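Protein deadlock (Drosophila melanogaster, PDB 5XYV) binds the chromoshadow domain of Rhino through this N-terminal segment, as part of the Rhino-Deadlock-Cutoff complex, and is required for oogenesis and germline maintenance. Local coordinates at residues K28-Q31 with E32-F36; I7-S10 with Q11-S14; F40-S43 with W44-P47; S14-Q17 with H18-T22. One frame throughout, in Å; residues are numbered along the deposited sequence.

Contact 1. Residues K28-Q31 with E32-F36; sequences KTEQ and EWNTF
Lys28 lies with its aliphatic chain across one face of the Trp33 indole. Its CB sits 3.6 Å from the centroid of the five-membered ring, a CH-pi contact, and its CD rides 3.7 Å above the indole plane. Farther out the chain passes beside Phe36, where Lys28 CE comes 3.6 Å from Phe36 CE2 at an oblique angle to that ring. The ammonium adds at most a long, weak cation-pi attraction to Trp33, so the contact is mainly made by methylenes.

The start of the helix sets the backbone for this. Thr29 OG1, set between its own backbone N and carbonyl carbon (chi1 75°), faces the opening turn and accepts from Glu32 N at 3.2 Å. Glu32 returns the favour: its side chain, extended beyond CG, runs back along the turn so that OE1 accepts from Thr29 N at 2.8 Å, met from above the carboxylate plane. Trp33 N closes the turn on Thr29 O at 3.0 Å, which places the Trp33 backbone one turn on from Thr29.

A second shell restrains the ring. Trp33 NE1 donates to Thr25 O, and the indole also packs on Leu20 and Leu23 of helix 9-23, while Phe36 rests on Met23 of the Rhino chain. An alanine here in place of Trp33 would probably leave the Lys28 methylenes without that surface and Thr25 O without this donor, and open a gap against helix 9-23. The reciprocal Thr29 and Glu32 bonds are a capping box, here with Thr29 as N-cap of helix 30-45.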
loop_
_atom_site.group_PDB
_atom_site.type_symbol
_atom_site.label_atom_id
_atom_site.label_comp_id
_atom_site.label_asym_id
_atom_site.label_seq_id
_atom_site.Cartn_x
_atom_site.Cartn_y
_atom_site.Cartn_z
ATOM N N LYS C 28 23.199 9.609 6.744
ATOM C CA LYS C 28 23.437 8.218 7.063
ATOM C C LYS C 28 24.938 7.988 7.022
ATOM O O LYS C 28 25.675 8.782 6.436
ATOM C CB LYS C 28 22.736 7.264 6.078
ATOM C CG LYS C 28 21.227 7.449 5.902
ATOM C CD LYS C 28 20.639 6.263 5.146
ATOM C CE LYS C 28 19.159 6.483 4.809
ATOM N NZ LYS C 28 18.354 6.899 5.976
ATOM N N THR C 29 25.382 6.900 7.642
ATOM C CA THR C 29 26.755 6.476 7.524
ATOM C C THR C 29 26.883 5.825 6.176
ATOM O O THR C 29 25.885 5.395 5.587
ATOM C CB THR C 29 27.169 5.477 8.628
ATOM O OG1 THR C 29 26.607 4.193 8.334
ATOM C CG2 THR C 29 26.696 5.942 9.999
ATOM N N GLU C 30 28.110 5.707 5.712
ATOM C CA GLU C 30 28.354 5.191 4.391
ATOM C C GLU C 30 27.999 3.709 4.241
ATOM O O GLU C 30 27.547 3.282 3.180
ATOM C CB GLU C 30 29.806 5.449 4.032
ATOM C CG GLU C 30 30.267 4.770 2.784
ATOM C CD GLU C 30 31.761 4.852 2.656
ATOM O OE1 GLU C 30 32.431 4.070 3.366
ATOM O OE2 GLU C 30 32.261 5.665 1.844
ATOM N N GLN C 31 28.176 2.924 5.296
ATOM C CA GLN C 31 27.795 1.523 5.243
ATOM C C GLN C 31 26.266 1.350 5.310
ATOM O O GLN C 31 25.721 0.404 4.746
ATOM C CB GLN C 31 28.482 0.748 6.369
ATOM C CG GLN C 31 28.252 1.368 7.733
ATOM C CD GLN C 31 29.372 2.314 8.158
ATOM O OE1 GLN C 31 30.059 2.917 7.327
ATOM N NE2 GLN C 31 29.541 2.462 9.463
ATOM N N GLU C 32 25.586 2.259 6.008
ATOM C CA GLU C 32 24.130 2.354 5.939
ATOM C C GLU C 32 23.644 2.604 4.519
ATOM O O GLU C 32 22.642 2.052 4.102
ATOM C CB GLU C 32 23.604 3.473 6.835
ATOM C CG GLU C 32 23.627 3.185 8.329
ATOM C CD GLU C 32 23.222 4.412 9.150
ATOM O OE1 GLU C 32 23.186 5.523 8.585
ATOM O OE2 GLU C 32 22.928 4.272 10.356
ATOM N N TRP C 33 24.335 3.477 3.805
ATOM C CA TRP C 33 24.001 3.815 2.435
ATOM C C TRP C 33 24.237 2.627 1.542
ATOM O O TRP C 33 23.420 2.330 0.665
ATOM C CB TRP C 33 24.836 5.008 1.935
ATOM C CG TRP C 33 24.326 6.328 2.372
ATOM C CD1 TRP C 33 24.990 7.269 3.107
ATOM C CD2 TRP C 33 23.030 6.883 2.095
ATOM N NE1 TRP C 33 24.184 8.370 3.311
ATOM C CE2 TRP C 33 22.974 8.156 2.697
ATOM C CE3 TRP C 33 21.909 6.418 1.401
ATOM C CZ2 TRP C 33 21.846 8.972 2.627
ATOM C CZ3 TRP C 33 20.794 7.223 1.336
ATOM C CH2 TRP C 33 20.774 8.493 1.931
ATOM N N ASN C 34 25.377 1.969 1.749
ATOM C CA ASN C 34 25.727 0.834 0.905
ATOM C C ASN C 34 24.689 -0.266 0.984
ATOM O O ASN C 34 24.379 -0.875 -0.035
ATOM C CB ASN C 34 27.109 0.280 1.251
ATOM C CG ASN C 34 28.226 1.089 0.621
ATOM O OD1 ASN C 34 27.974 1.986 -0.187
ATOM N ND2 ASN C 34 29.466 0.767 0.968
ATOM N N THR C 35 24.138 -0.517 2.174
ATOM C CA THR C 35 23.154 -1.611 2.306
ATOM C C THR C 35 21.830 -1.236 1.668
ATOM O O THR C 35 21.219 -2.048 0.995
ATOM C CB THR C 35 22.885 -2.031 3.778
ATOM O OG1 THR C 35 22.199 -0.987 4.467
ATOM C CG2 THR C 35 24.156 -2.369 4.479
ATOM N N PHE C 36 21.398 -0.005 1.888
ATOM C CA PHE C 36 20.214 0.526 1.233
ATOM C C PHE C 36 20.350 0.538 -0.282
ATOM O O PHE C 36 19.387 0.255 -0.993
ATOM C CB PHE C 36 19.919 1.947 1.728
ATOM C CG PHE C 36 19.206 1.976 3.030
ATOM C CD1 PHE C 36 18.214 1.048 3.298
ATOM C CD2 PHE C 36 19.523 2.913 3.987
ATOM C CE1 PHE C 36 17.561 1.056 4.513
ATOM C CE2 PHE C 36 18.866 2.935 5.192
ATOM C CZ PHE C 36 17.893 2.007 5.458
#

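Contact 2. Residues I7-S10 with Q11-S14; sequences IRMS and QKLS
Arg8 and Gln11 stack flat on each other: the guanidinium and amide planes are only 17° apart, and Gln11 CD lies 3.4 Å above the guanidinium plane, offset toward its rim. Gln11 NE2 is 3.5 Å from Arg8 NH2 across this stack, while the CG of Gln11 also lies over the guanidinium face. The bend of the Arg8 chain at chi3 (-57°) folds its end back over the glutamine.

The amide is held from its other end too. Gln11 OE1 accepts from Arg8 N at 3.1 Å, with the donor in the carbonyl plane, so the side chain closes over the N-cap residue, and both bond and stack restrain its plane. This return from the first turn to the N-cap backbone N is one half of a capping box; the Arg8 side chain does not supply the other. Ile7 crosses Gln11 at about a right angle, bringing its CG2 branch 3.7 Å from Gln11 OE1.

On another side of the turn Lys12 runs back past Ile7 as an extended chain, its CG 3.9 Å from Ile7 CG2. The ammonium reaches a water 2.7 Å from Lys12 NZ, and the same water lies within hydrogen-bonding distance of Ile7 O and may link the lysine to the backbone ahead of the helix. Met9 and Leu13, one turn apart, meet more loosely, Met9 SD to Leu13 CD2 at 4.2 Å. Leu13 N also donates to Met9 O.

The start of helix 9-23 and the residue Ile7 leading into it lean on helix 30-45: Ile7 and Lys12 pack on Trp44, Met9 on Leu41 and Leu13 on Phe37, while Ile7 and Gln11 also meet Ile39 of the Rhino chain.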
loop_
_atom_site.group_PDB
_atom_site.type_symbol
_atom_site.label_atom_id
_atom_site.label_comp_id
_atom_site.label_asym_id
_atom_site.label_seq_id
_atom_site.Cartn_x
_atom_site.Cartn_y
_atom_site.Cartn_z
ATOM N N ILE C 7 13.434 -0.833 -17.600
ATOM C CA ILE C 7 14.134 0.264 -16.951
ATOM C C ILE C 7 15.647 0.059 -16.855
ATOM O O ILE C 7 16.154 -0.864 -16.194
ATOM C CB ILE C 7 13.600 0.530 -15.556
ATOM C CG1 ILE C 7 12.172 1.049 -15.666
ATOM C CG2 ILE C 7 14.460 1.561 -14.849
ATOM C CD1 ILE C 7 11.409 0.940 -14.372
ATOM N N ARG C 8 16.331 0.973 -17.536
ATOM C CA ARG C 8 17.775 1.089 -17.688
ATOM C C ARG C 8 18.529 1.223 -16.368
ATOM O O ARG C 8 18.011 1.826 -15.439
ATOM C CB ARG C 8 18.025 2.339 -18.529
ATOM C CG ARG C 8 19.036 2.264 -19.582
ATOM C CD ARG C 8 19.003 3.594 -20.323
ATOM N NE ARG C 8 17.659 3.813 -20.835
ATOM C CZ ARG C 8 16.986 4.949 -20.769
ATOM N NH1 ARG C 8 17.527 6.038 -20.244
ATOM N NH2 ARG C 8 15.759 4.987 -21.251
ATOM N N MET C 9 19.761 0.727 -16.293
ATOM C CA MET C 9 20.563 0.938 -15.085
ATOM C C MET C 9 20.800 2.425 -14.842
ATOM O O MET C 9 20.695 2.891 -13.716
ATOM C CB MET C 9 21.891 0.180 -15.159
ATOM C CG MET C 9 22.794 0.332 -13.907
ATOM S SD MET C 9 21.996 -0.083 -12.317
ATOM C CE MET C 9 21.735 -1.851 -12.486
ATOM N N SER C 10 21.079 3.169 -15.907
ATOM C CA SER C 10 21.376 4.590 -15.800
ATOM C C SER C 10 20.203 5.344 -15.200
ATOM O O SER C 10 20.384 6.325 -14.487
ATOM C CB SER C 10 21.755 5.165 -17.173
ATOM O OG SER C 10 20.661 5.161 -18.062
ATOM N N GLN C 11 18.997 4.876 -15.492
ATOM C CA GLN C 11 17.791 5.439 -14.899
ATOM C C GLN C 11 17.638 5.184 -13.408
ATOM O O GLN C 11 17.176 6.065 -12.658
ATOM C CB GLN C 11 16.558 4.907 -15.634
ATOM C CG GLN C 11 16.339 5.573 -16.959
ATOM C CD GLN C 11 15.175 4.979 -17.695
ATOM O OE1 GLN C 11 15.024 3.766 -17.753
ATOM N NE2 GLN C 11 14.291 5.831 -18.168
ATOM N N LYS C 12 17.963 3.966 -12.980
ATOM C CA LYS C 12 17.928 3.663 -11.562
ATOM C C LYS C 12 18.976 4.482 -10.790
ATOM O O LYS C 12 18.721 4.964 -9.691
ATOM C CB LYS C 12 18.141 2.176 -11.334
ATOM C CG LYS C 12 17.103 1.284 -11.973
ATOM C CD LYS C 12 17.664 -0.127 -12.123
ATOM C CE LYS C 12 16.639 -1.043 -12.735
ATOM N NZ LYS C 12 17.182 -2.398 -12.959
ATOM N N LEU C 13 20.153 4.651 -11.370
ATOM C CA LEU C 13 21.184 5.452 -10.702
ATOM C C LEU C 13 20.751 6.927 -10.519
ATOM O O LEU C 13 21.042 7.533 -9.493
ATOM C CB LEU C 13 22.512 5.372 -11.476
ATOM C CG LEU C 13 23.155 3.978 -11.512
ATOM C CD1 LEU C 13 24.594 4.002 -12.036
ATOM C CD2 LEU C 13 23.074 3.294 -10.159
ATOM N N SER C 14 20.050 7.486 -11.503
ATOM C CA SER C 14 19.523 8.839 -11.413
ATOM C C SER C 14 18.511 8.953 -10.280
ATOM O O SER C 14 18.546 9.903 -9.483
ATOM C CB SER C 14 18.875 9.243 -12.737
ATOM O OG SER C 14 19.840 9.236 -13.763
HETATM O O HOH W 1 15.221 -3.307 -14.659
#

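Contact 3. Residues F40-S43 with W44-P47; sequences FLES and WRKP
The rings of Phe40 and Trp44 form an edge-to-face pair one turn apart, with planes at 89° and the Phe40 centroid 4.8 Å from that of the indole's five-membered ring. It is the pyrrole edge that points in: Trp44 NE1 stands 3.3 Å above the Phe40 plane, offset toward the rim, with Phe40 CE1 in the plane of the indole. Phe40 turns its ring toward this edge with CG anti to the backbone N (chi1 165°).

Among the polar contacts, Ser43 OG donates to Phe40 O at 2.9 Å, from a position tilted out of the carbonyl plane. The same hydroxyl lies over one face of the indole and has a second partner in His19 of a Rhino chain, so it joins this turn to the other protein. The backbone bonds are long: Trp44 N reaches Leu41 O, and Arg45 N and Lys46 N both reach Glu42 O, all weakly. These long bonds belong to the weakly bonded C-terminal end of helix 30-45, where the chain leaves the helix.

Packing around the indole ties that end into the Rhino-binding surface, since Trp44 meets the rings of His19 and Phe30 of a Rhino chain and also rests on Lys12 of helix 9-23. An alanine at Trp44 would take away the edge that faces Phe40 and is likely to leave a gap between the helix end and these Rhino rings.

As for charge, Glu42 and Arg45 do not form a salt bridge: Glu42 OE2 is 5.1 Å from Arg45 NH1. The poorly ordered guanidinium instead turns its edge to the methylene Glu42 CG, with Arg45 NH1 at 3.4 Å.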
loop_
_atom_site.group_PDB
_atom_site.type_symbol
_atom_site.label_atom_id
_atom_site.label_comp_id
_atom_site.label_asym_id
_atom_site.label_seq_id
_atom_site.Cartn_x
_atom_site.Cartn_y
_atom_site.Cartn_z
ATOM N N PHE C 40 18.151 -1.327 -2.934
ATOM C CA PHE C 40 17.518 -0.500 -3.966
ATOM C C PHE C 40 17.620 -1.156 -5.332
ATOM O O PHE C 40 16.678 -1.138 -6.101
ATOM C CB PHE C 40 18.161 0.884 -3.982
ATOM C CG PHE C 40 17.846 1.693 -5.206
ATOM C CD1 PHE C 40 16.591 2.291 -5.365
ATOM C CD2 PHE C 40 18.807 1.887 -6.183
ATOM C CE1 PHE C 40 16.305 3.057 -6.504
ATOM C CE2 PHE C 40 18.534 2.679 -7.303
ATOM C CZ PHE C 40 17.274 3.250 -7.465
ATOM N N LEU C 41 18.769 -1.733 -5.640
ATOM C CA LEU C 41 18.953 -2.374 -6.935
ATOM C C LEU C 41 18.182 -3.686 -7.043
ATOM O O LEU C 41 17.586 -3.987 -8.081
ATOM C CB LEU C 41 20.431 -2.616 -7.206
ATOM C CG LEU C 41 21.238 -1.356 -7.507
ATOM C CD1 LEU C 41 22.685 -1.734 -7.672
ATOM C CD2 LEU C 41 20.706 -0.654 -8.749
ATOM N N GLU C 42 18.178 -4.440 -5.948
ATOM C CA GLU C 42 17.420 -5.673 -5.851
ATOM C C GLU C 42 15.900 -5.437 -5.937
ATOM O O GLU C 42 15.165 -6.341 -6.326
ATOM C CB GLU C 42 17.787 -6.416 -4.544
ATOM C CG GLU C 42 19.234 -6.929 -4.514
ATOM C CD GLU C 42 19.694 -7.444 -3.151
ATOM O OE1 GLU C 42 18.926 -7.346 -2.170
ATOM O OE2 GLU C 42 20.857 -7.898 -3.054
ATOM N N SER C 43 15.434 -4.235 -5.584
ATOM C CA SER C 43 13.997 -3.961 -5.510
ATOM C C SER C 43 13.347 -3.859 -6.887
ATOM O O SER C 43 12.148 -4.099 -7.041
ATOM C CB SER C 43 13.720 -2.673 -4.727
ATOM O OG SER C 43 13.859 -1.537 -5.563
ATOM N N TRP C 44 14.132 -3.491 -7.886
ATOM C CA TRP C 44 13.627 -3.436 -9.252
ATOM C C TRP C 44 13.474 -4.805 -9.878
ATOM O O TRP C 44 12.606 -5.001 -10.725
ATOM C CB TRP C 44 14.540 -2.597 -10.147
ATOM C CG TRP C 44 14.716 -1.209 -9.681
ATOM C CD1 TRP C 44 15.653 -0.743 -8.802
ATOM C CD2 TRP C 44 13.920 -0.087 -10.058
ATOM N NE1 TRP C 44 15.479 0.606 -8.613
ATOM C CE2 TRP C 44 14.419 1.035 -9.380
ATOM C CE3 TRP C 44 12.821 0.076 -10.915
ATOM C CZ2 TRP C 44 13.873 2.313 -9.530
ATOM C CZ3 TRP C 44 12.279 1.330 -11.053
ATOM C CH2 TRP C 44 12.809 2.438 -10.372
ATOM N N ARG C 45 14.334 -5.743 -9.486
ATOM C CA ARG C 45 14.428 -7.026 -10.196
ATOM C C ARG C 45 13.427 -8.092 -9.734
ATOM O O ARG C 45 12.964 -8.900 -10.539
ATOM C CB ARG C 45 15.859 -7.603 -10.110
ATOM C CG ARG C 45 16.993 -6.585 -10.122
ATOM C CD ARG C 45 18.357 -7.281 -10.248
ATOM N NE ARG C 45 18.332 -8.672 -9.796
ATOM C CZ ARG C 45 18.405 -9.046 -8.523
ATOM N NH1 ARG C 45 18.518 -8.131 -7.570
ATOM N NH2 ARG C 45 18.374 -10.332 -8.204
ATOM N N LYS C 46 13.097 -8.114 -8.451
ATOM C CA LYS C 46 12.196 -9.143 -7.969
ATOM C C LYS C 46 10.886 -8.546 -7.458
ATOM O O LYS C 46 10.886 -7.463 -6.874
ATOM C CB LYS C 46 12.882 -9.976 -6.879
ATOM C CG LYS C 46 14.202 -10.600 -7.306
ATOM C CD LYS C 46 14.386 -11.982 -6.688
ATOM C CE LYS C 46 15.792 -12.177 -6.139
ATOM N NZ LYS C 46 15.731 -12.644 -4.724
ATOM N N PRO C 47 9.764 -9.264 -7.668
ATOM C CA PRO C 47 8.417 -8.771 -7.342
ATOM C C PRO C 47 8.239 -8.483 -5.851
ATOM O O PRO C 47 8.830 -9.175 -5.012
ATOM C CB PRO C 47 7.496 -9.920 -7.784
ATOM C CG PRO C 47 8.364 -10.845 -8.594
ATOM C CD PRO C 47 9.739 -10.674 -8.090
#

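Contact 4. Residues S14-Q17 with H18-T22; sequences SCWQ and HILTT
The backbone is regular helix here, with His18, Ile19, Leu20 and Thr21 each donating its N to the carbonyl four residues earlier. Leu20 sits over one face of the Trp16 indole: its CG makes a CH-pi contact 4.0 Å from the centroid of the five-membered ring, and its CD1 branch comes 3.4 Å from Trp16 NE1. The indole gets there by a first torsion with CG anti to the backbone N (chi1 -178°), which lays it beside the next turn. Ile19 CD1 approaches the same ring obliquely, 3.9 Å from Trp16 CE3.

The His18 ring has Ser14 O over one face, 3.3 Å above its plane. Its ND1 is hydrogen-bonded to Ala41 N of the Rhino chain, and Phe6 of that chain stacks on the imidazole. Thr21 OG1 and Thr21 N both donate to Gln17 O, from opposite faces of its carbonyl plane, the hydroxyl at 2.9 Å; Thr22 grips His18 O in the same two-handed way.

Helix 9-23 thus has two working sides: Trp16 and Leu20 meet Phe36, Phe37, Phe40 and Trp33 of helix 30-45, while Cys15, His18, Ile19 and Thr22 pack on Rhino.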
loop_
_atom_site.group_PDB
_atom_site.type_symbol
_atom_site.label_atom_id
_atom_site.label_comp_id
_atom_site.label_asym_id
_atom_site.label_seq_id
_atom_site.Cartn_x
_atom_site.Cartn_y
_atom_site.Cartn_z
ATOM N N SER C 14 20.050 7.486 -11.503
ATOM C CA SER C 14 19.523 8.839 -11.413
ATOM C C SER C 14 18.511 8.953 -10.280
ATOM O O SER C 14 18.546 9.903 -9.483
ATOM C CB SER C 14 18.875 9.243 -12.737
ATOM O OG SER C 14 19.840 9.236 -13.763
ATOM N N CYS C 15 17.629 7.969 -10.200
ATOM C CA CYS C 15 16.668 7.895 -9.112
ATOM C C CYS C 15 17.371 7.762 -7.768
ATOM O O CYS C 15 16.930 8.346 -6.791
ATOM C CB CYS C 15 15.686 6.724 -9.310
ATOM S SG CYS C 15 14.518 6.948 -10.651
ATOM N N TRP C 16 18.477 7.018 -7.730
ATOM C CA TRP C 16 19.250 6.921 -6.499
ATOM C C TRP C 16 19.778 8.283 -6.133
ATOM O O TRP C 16 19.729 8.690 -4.980
ATOM C CB TRP C 16 20.414 5.924 -6.626
ATOM C CG TRP C 16 21.207 5.758 -5.349
ATOM C CD1 TRP C 16 22.519 6.102 -5.133
ATOM C CD2 TRP C 16 20.731 5.210 -4.109
ATOM N NE1 TRP C 16 22.886 5.792 -3.837
ATOM C CE2 TRP C 16 21.803 5.247 -3.188
ATOM C CE3 TRP C 16 19.499 4.693 -3.684
ATOM C CZ2 TRP C 16 21.679 4.778 -1.877
ATOM C CZ3 TRP C 16 19.381 4.239 -2.377
ATOM C CH2 TRP C 16 20.461 4.280 -1.496
ATOM N N GLN C 17 20.265 9.003 -7.134
ATOM C CA GLN C 17 20.836 10.318 -6.897
ATOM C C GLN C 17 19.757 11.273 -6.361
ATOM O O GLN C 17 20.043 12.155 -5.541
ATOM C CB GLN C 17 21.466 10.844 -8.187
ATOM C CG GLN C 17 22.577 11.830 -7.992
ATOM C CD GLN C 17 23.721 11.257 -7.161
ATOM O OE1 GLN C 17 24.104 10.089 -7.308
ATOM N NE2 GLN C 17 24.247 12.072 -6.258
ATOM N N HIS C 18 18.521 11.071 -6.819
ATOM C CA HIS C 18 17.355 11.799 -6.295
ATOM C C HIS C 18 17.144 11.540 -4.810
ATOM O O HIS C 18 16.907 12.471 -4.035
ATOM C CB HIS C 18 16.068 11.410 -7.047
ATOM C CG HIS C 18 16.037 11.858 -8.470
ATOM N ND1 HIS C 18 15.184 11.308 -9.407
ATOM C CD2 HIS C 18 16.737 12.822 -9.119
ATOM C CE1 HIS C 18 15.370 11.904 -10.569
ATOM N NE2 HIS C 18 16.304 12.827 -10.422
ATOM N N ILE C 19 17.181 10.268 -4.427
ATOM C CA ILE C 19 17.072 9.903 -3.019
ATOM C C ILE C 19 18.204 10.553 -2.204
ATOM O O ILE C 19 17.955 11.126 -1.148
ATOM C CB ILE C 19 17.089 8.376 -2.825
ATOM C CG1 ILE C 19 15.837 7.753 -3.440
ATOM C CG2 ILE C 19 17.214 8.006 -1.342
ATOM C CD1 ILE C 19 15.888 6.272 -3.482
ATOM N N LEU C 20 19.429 10.490 -2.705
ATOM C CA LEU C 20 20.551 11.133 -2.025
ATOM C C LEU C 20 20.379 12.650 -1.918
ATOM O O LEU C 20 20.635 13.222 -0.885
ATOM C CB LEU C 20 21.873 10.808 -2.728
ATOM C CG LEU C 20 22.257 9.319 -2.761
ATOM C CD1 LEU C 20 23.525 9.093 -3.589
ATOM C CD2 LEU C 20 22.440 8.800 -1.365
ATOM N N THR C 21 19.932 13.312 -2.973
ATOM C CA THR C 21 19.746 14.761 -2.927
ATOM C C THR C 21 18.710 15.188 -1.884
ATOM O O THR C 21 18.792 16.271 -1.296
ATOM C CB THR C 21 19.327 15.282 -4.309
ATOM O OG1 THR C 21 20.381 15.002 -5.236
ATOM C CG2 THR C 21 19.035 16.790 -4.278
ATOM N N THR C 22 17.747 14.301 -1.654
ATOM C CA THR C 22 16.625 14.528 -0.753
ATOM C C THR C 22 16.913 14.330 0.760
ATOM O O THR C 22 16.422 15.114 1.592
ATOM C CB THR C 22 15.458 13.608 -1.188
ATOM O OG1 THR C 22 15.048 13.997 -2.505
ATOM C CG2 THR C 22 14.272 13.698 -0.235
#

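Overall arrangement
From the N terminus, contact 2 opens helix 9-23 and contact 4 continues it, the two sharing Ser14. After the connection that follows, contact 1 starts helix 30-45 and contact 3 ends it. All four are local and follow in series, so none encloses another and none closes a long loop; touches between the contacts are much of what pairs the two helices. Contact 4 meets contact 1 through Leu20 and Trp16 against Trp33, and contact 3 through Trp16 against Phe40. Contact 2 meets contact 3 where Ile7 and Lys12 rest on Trp44. Contacts 1 and 2, about 19 Å apart between centres, do not touch and mark opposite ends of the helical hairpin.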